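Local coordinates for protein type I modular polyketide synthase (Streptomyces albus subsp. albus, PDB 6IYT) that probably selects an extender acyl group, apparently ethylmalonyl from its coenzyme A thioester, and transfers it during salinomycin assembly, at residues R180-Q185 and R238-A243. Sequence-based numbering, arbitrary orientation.
Sequences RIEILQ and RSQLFA
S239 and E182 mark the closest pass of two near-antiparallel helices, their CA atoms 4.7 Å apart, and illustrate how a small residue lets helices pack closely where no direct hydrogen bond joins them. Q185, extended beyond CG, lies alongside this serine, its OE1 3.5 Å from S239 CB. The serine hydroxyl bonds within its own helix to the carbonyl of V235, while a water donates to E182 O and, over a longer distance, to S239 OG. One turn along, I181 sets CG2 against A243 CB at 3.8 Å, and its CD1 reaches more loosely toward F242.

The axes of 181-185 and 238-243 approach to 8.0 Å at 157°, so the start of helix 181-200 packs on the later part of helix 228-245. Q185 also touches Q214, within the GHSQG sequence, probably the nucleophile elbow of the acyltransferase fold.

In E182, chi1 (71°) and a bend at chi2 together bring OE1 against A243 CB at 3.3 Å and turn OE2 back to R180. R180 NE and NH1 both grip E182 OE2 side-on from one face of the carboxylate, NH1 at 2.8 Å. Q240 crosses E182 with its amide plane 72° from the carboxylate, Q240 OE1 lying 3.6 Å from E182 CG, and a water links Q240 NE2, also bonded to D244, to E182 OE2. Deeper in, another water donates to Q185 OE1 and accepts from R238 NE, while R238 NH1 binds N369 on helix 363-371.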
ATOM      1  N   ARG A 180       5.409 -14.244 -13.686  1.00  6.61           N
ATOM      2  CA  ARG A 180       6.556 -14.956 -13.155  1.00  6.39           C
ATOM      3  C   ARG A 180       7.024 -14.339 -11.837  1.00  6.00           C
ATOM      4  O   ARG A 180       7.260 -13.139 -11.766  1.00  5.23           O
ATOM      5  CB  ARG A 180       7.700 -14.935 -14.183  1.00  7.61           C
ATOM      6  CG  ARG A 180       7.406 -15.812 -15.402  1.00  8.50           C
ATOM      7  CD  ARG A 180       8.347 -15.552 -16.552  1.00 12.88           C
ATOM      8  NE  ARG A 180       9.742 -15.639 -16.176  1.00 14.03           N
ATOM      9  CZ  ARG A 180      10.748 -15.189 -16.931  1.00 18.33           C
ATOM     10  NH1 ARG A 180      11.983 -15.182 -16.460  1.00 18.19           N
ATOM     11  NH2 ARG A 180      10.525 -14.807 -18.192  1.00 23.14           N
ATOM     12  N   ILE A 181       7.268 -15.178 -10.829  1.00  4.77           N
ATOM     13  CA  ILE A 181       7.591 -14.675  -9.493  1.00  5.37           C
ATOM     14  C   ILE A 181       8.888 -13.818  -9.466  1.00  5.16           C
ATOM     15  O   ILE A 181       8.936 -12.814  -8.798  1.00  4.78           O
ATOM     16  CB  ILE A 181       7.659 -15.824  -8.448  1.00  5.65           C
ATOM     17  CG1 ILE A 181       7.711 -15.259  -7.050  1.00  6.72           C
ATOM     18  CG2 ILE A 181       8.823 -16.736  -8.721  1.00  6.20           C
ATOM     19  CD1 ILE A 181       7.370 -16.262  -5.978  1.00  7.35           C
ATOM     20  N   GLU A 182       9.856 -14.161 -10.316  1.00  5.81           N
ATOM     21  CA  GLU A 182      11.158 -13.495 -10.291  1.00  6.40           C
ATOM     22  C   GLU A 182      11.094 -12.154 -11.048  1.00  5.45           C
ATOM     23  O   GLU A 182      11.959 -11.324 -10.918  1.00  5.22           O
ATOM     24  CB  GLU A 182      12.230 -14.409 -10.859  1.00  7.23           C
ATOM     25  CG  GLU A 182      12.124 -14.617 -12.391  1.00  8.62           C
ATOM     26  CD  GLU A 182      11.213 -15.786 -12.812  1.00 10.75           C
ATOM     27  OE1 GLU A 182      10.240 -16.160 -12.085  1.00  9.00           O
ATOM     28  OE2 GLU A 182      11.419 -16.297 -13.955  1.00 15.17           O
ATOM     29  N   ILE A 183       9.984 -11.935 -11.736  1.00  5.56           N
ATOM     30  CA  ILE A 183       9.689 -10.643 -12.406  1.00  5.75           C
ATOM     31  C   ILE A 183       8.786  -9.797 -11.539  1.00  5.70           C
ATOM     32  O   ILE A 183       9.053  -8.599 -11.305  1.00  5.27           O
ATOM     33  CB  ILE A 183       9.025 -10.868 -13.762  1.00  6.06           C
ATOM     34  CG1 ILE A 183       9.833 -11.865 -14.639  1.00  6.80           C
ATOM     35  CG2 ILE A 183       8.819  -9.526 -14.473  1.00  6.68           C
ATOM     36  CD1 ILE A 183      11.263 -11.497 -14.855  1.00  7.01           C
ATOM     37  N   LEU A 184       7.752 -10.441 -10.993  1.00  4.93           N
ATOM     38  CA  LEU A 184       6.755  -9.767 -10.168  1.00  5.06           C
ATOM     39  C   LEU A 184       7.328  -9.146  -8.896  1.00  4.58           C
ATOM     40  O   LEU A 184       6.989  -7.996  -8.544  1.00  4.50           O
ATOM     41  CB  LEU A 184       5.646 -10.756  -9.808  1.00  5.65           C
ATOM     42  CG  LEU A 184       4.479 -10.219  -9.017  1.00  6.09           C
ATOM     43  CD1 LEU A 184       3.814  -9.118  -9.812  1.00  5.97           C
ATOM     44  CD2 LEU A 184       3.491 -11.360  -8.727  1.00  7.37           C
ATOM     45  N   GLN A 185       8.104  -9.913  -8.124  1.00  4.52           N
ATOM     46  CA  GLN A 185       8.536  -9.382  -6.823  1.00  4.82           C
ATOM     47  C   GLN A 185       9.379  -8.098  -6.990  1.00  4.58           C
ATOM     48  O   GLN A 185       9.148  -7.132  -6.310  1.00  4.11           O
ATOM     49  CB  GLN A 185       9.247 -10.422  -5.989  1.00  5.34           C
ATOM     50  CG  GLN A 185       8.350 -11.574  -5.585  1.00  5.71           C
ATOM     51  CD  GLN A 185       8.896 -12.383  -4.410  1.00  8.02           C
ATOM     52  OE1 GLN A 185       9.904 -12.022  -3.801  1.00  8.06           O
ATOM     53  NE2 GLN A 185       8.175 -13.426  -4.037  1.00 10.00           N
ATOM     54  N   ARG A 238      16.385 -13.414  -4.082  1.00  5.23           N
ATOM     55  CA  ARG A 238      15.494 -14.303  -3.395  1.00  6.13           C
ATOM     56  C   ARG A 238      14.358 -14.790  -4.290  1.00  5.48           C
ATOM     57  O   ARG A 238      14.051 -15.970  -4.302  1.00  6.48           O
ATOM     58  CB  ARG A 238      14.951 -13.695  -2.126  1.00  6.81           C
ATOM     59  CG  ARG A 238      14.505 -14.784  -1.167  1.00  9.54           C
ATOM     60  CD  ARG A 238      14.178 -14.225   0.211  1.00 10.34           C
ATOM     61  NE  ARG A 238      12.958 -13.418   0.195  1.00  9.98           N
ATOM     62  CZ  ARG A 238      12.439 -12.866   1.288  1.00 11.40           C
ATOM     63  NH1 ARG A 238      13.065 -13.002   2.441  1.00  8.10           N
ATOM     64  NH2 ARG A 238      11.264 -12.223   1.234  1.00 13.24           N
ATOM     65  N   SER A 239      13.743 -13.884  -5.068  1.00  5.43           N
ATOM     66  CA  SER A 239      12.660 -14.293  -5.950  1.00  5.11           C
ATOM     67  C   SER A 239      13.151 -15.206  -7.081  1.00  5.57           C
ATOM     68  O   SER A 239      12.460 -16.140  -7.464  1.00  5.29           O
ATOM     69  CB  SER A 239      11.868 -13.091  -6.497  1.00  5.19           C
ATOM     70  OG  SER A 239      12.649 -12.231  -7.317  1.00  4.31           O
ATOM     71  N   GLN A 240      14.357 -14.963  -7.575  1.00  5.09           N
ATOM     72  CA  GLN A 240      14.971 -15.886  -8.564  1.00  5.82           C
ATOM     73  C   GLN A 240      15.211 -17.272  -7.962  1.00  5.53           C
ATOM     74  O   GLN A 240      14.907 -18.297  -8.584  1.00  5.92           O
ATOM     75  CB  GLN A 240      16.286 -15.327  -9.082  1.00  6.16           C
ATOM     76  CG  GLN A 240      16.886 -16.157 -10.208  1.00  7.41           C
ATOM     77  CD  GLN A 240      15.992 -16.225 -11.424  1.00  8.65           C
ATOM     78  OE1 GLN A 240      15.694 -15.182 -12.062  1.00  7.86           O
ATOM     79  NE2 GLN A 240      15.630 -17.432 -11.828  1.00 10.94           N
ATOM     80  N   LEU A 241      15.649 -17.319  -6.709  1.00  5.76           N
ATOM     81  CA  LEU A 241      15.866 -18.655  -6.057  1.00  6.61           C
ATOM     82  C   LEU A 241      14.549 -19.400  -5.966  1.00  6.25           C
ATOM     83  O   LEU A 241      14.458 -20.601  -6.287  1.00  6.54           O
ATOM     84  CB  LEU A 241      16.465 -18.505  -4.678  1.00  7.21           C
ATOM     85  CG  LEU A 241      16.690 -19.798  -3.920  1.00  8.12           C
ATOM     86  CD1 LEU A 241      17.683 -20.679  -4.638  1.00  8.92           C
ATOM     87  CD2 LEU A 241      17.147 -19.494  -2.503  1.00  9.20           C
ATOM     88  N   PHE A 242      13.507 -18.678  -5.594  1.00  7.08           N
ATOM     89  CA  PHE A 242      12.182 -19.274  -5.490  1.00  7.17           C
ATOM     90  C   PHE A 242      11.669 -19.741  -6.858  1.00  7.04           C
ATOM     91  O   PHE A 242      10.972 -20.773  -6.947  1.00  7.38           O
ATOM     92  CB  PHE A 242      11.203 -18.292  -4.858  1.00  8.04           C
ATOM     93  CG  PHE A 242      11.452 -18.041  -3.405  1.00  9.68           C
ATOM     94  CD1 PHE A 242      12.386 -18.782  -2.713  1.00 11.83           C
ATOM     95  CD2 PHE A 242      10.693 -17.119  -2.710  1.00 13.11           C
ATOM     96  CE1 PHE A 242      12.613 -18.560  -1.360  1.00 13.77           C
ATOM     97  CE2 PHE A 242      10.957 -16.859  -1.356  1.00 14.26           C
ATOM     98  CZ  PHE A 242      11.859 -17.634  -0.679  1.00 13.92           C
ATOM     99  N   ALA A 243      11.906 -18.946  -7.895  1.00  6.02           N
ATOM    100  CA  ALA A 243      11.556 -19.350  -9.283  1.00  6.84           C
ATOM    101  C   ALA A 243      12.268 -20.659  -9.644  1.00  8.64           C
ATOM    102  O   ALA A 243      11.696 -21.539 -10.321  1.00  9.31           O
ATOM    103  CB  ALA A 243      11.955 -18.254 -10.274  1.00  8.48           C
TER
HETATM  104  O   HOH W   1      14.529 -11.687  -9.967  1.00  7.18           O
HETATM  105  O   HOH W   2      13.782 -17.817 -14.021  1.00 16.43           O
HETATM  106  O   HOH W   3      10.792 -12.972  -1.577  1.00 16.58           O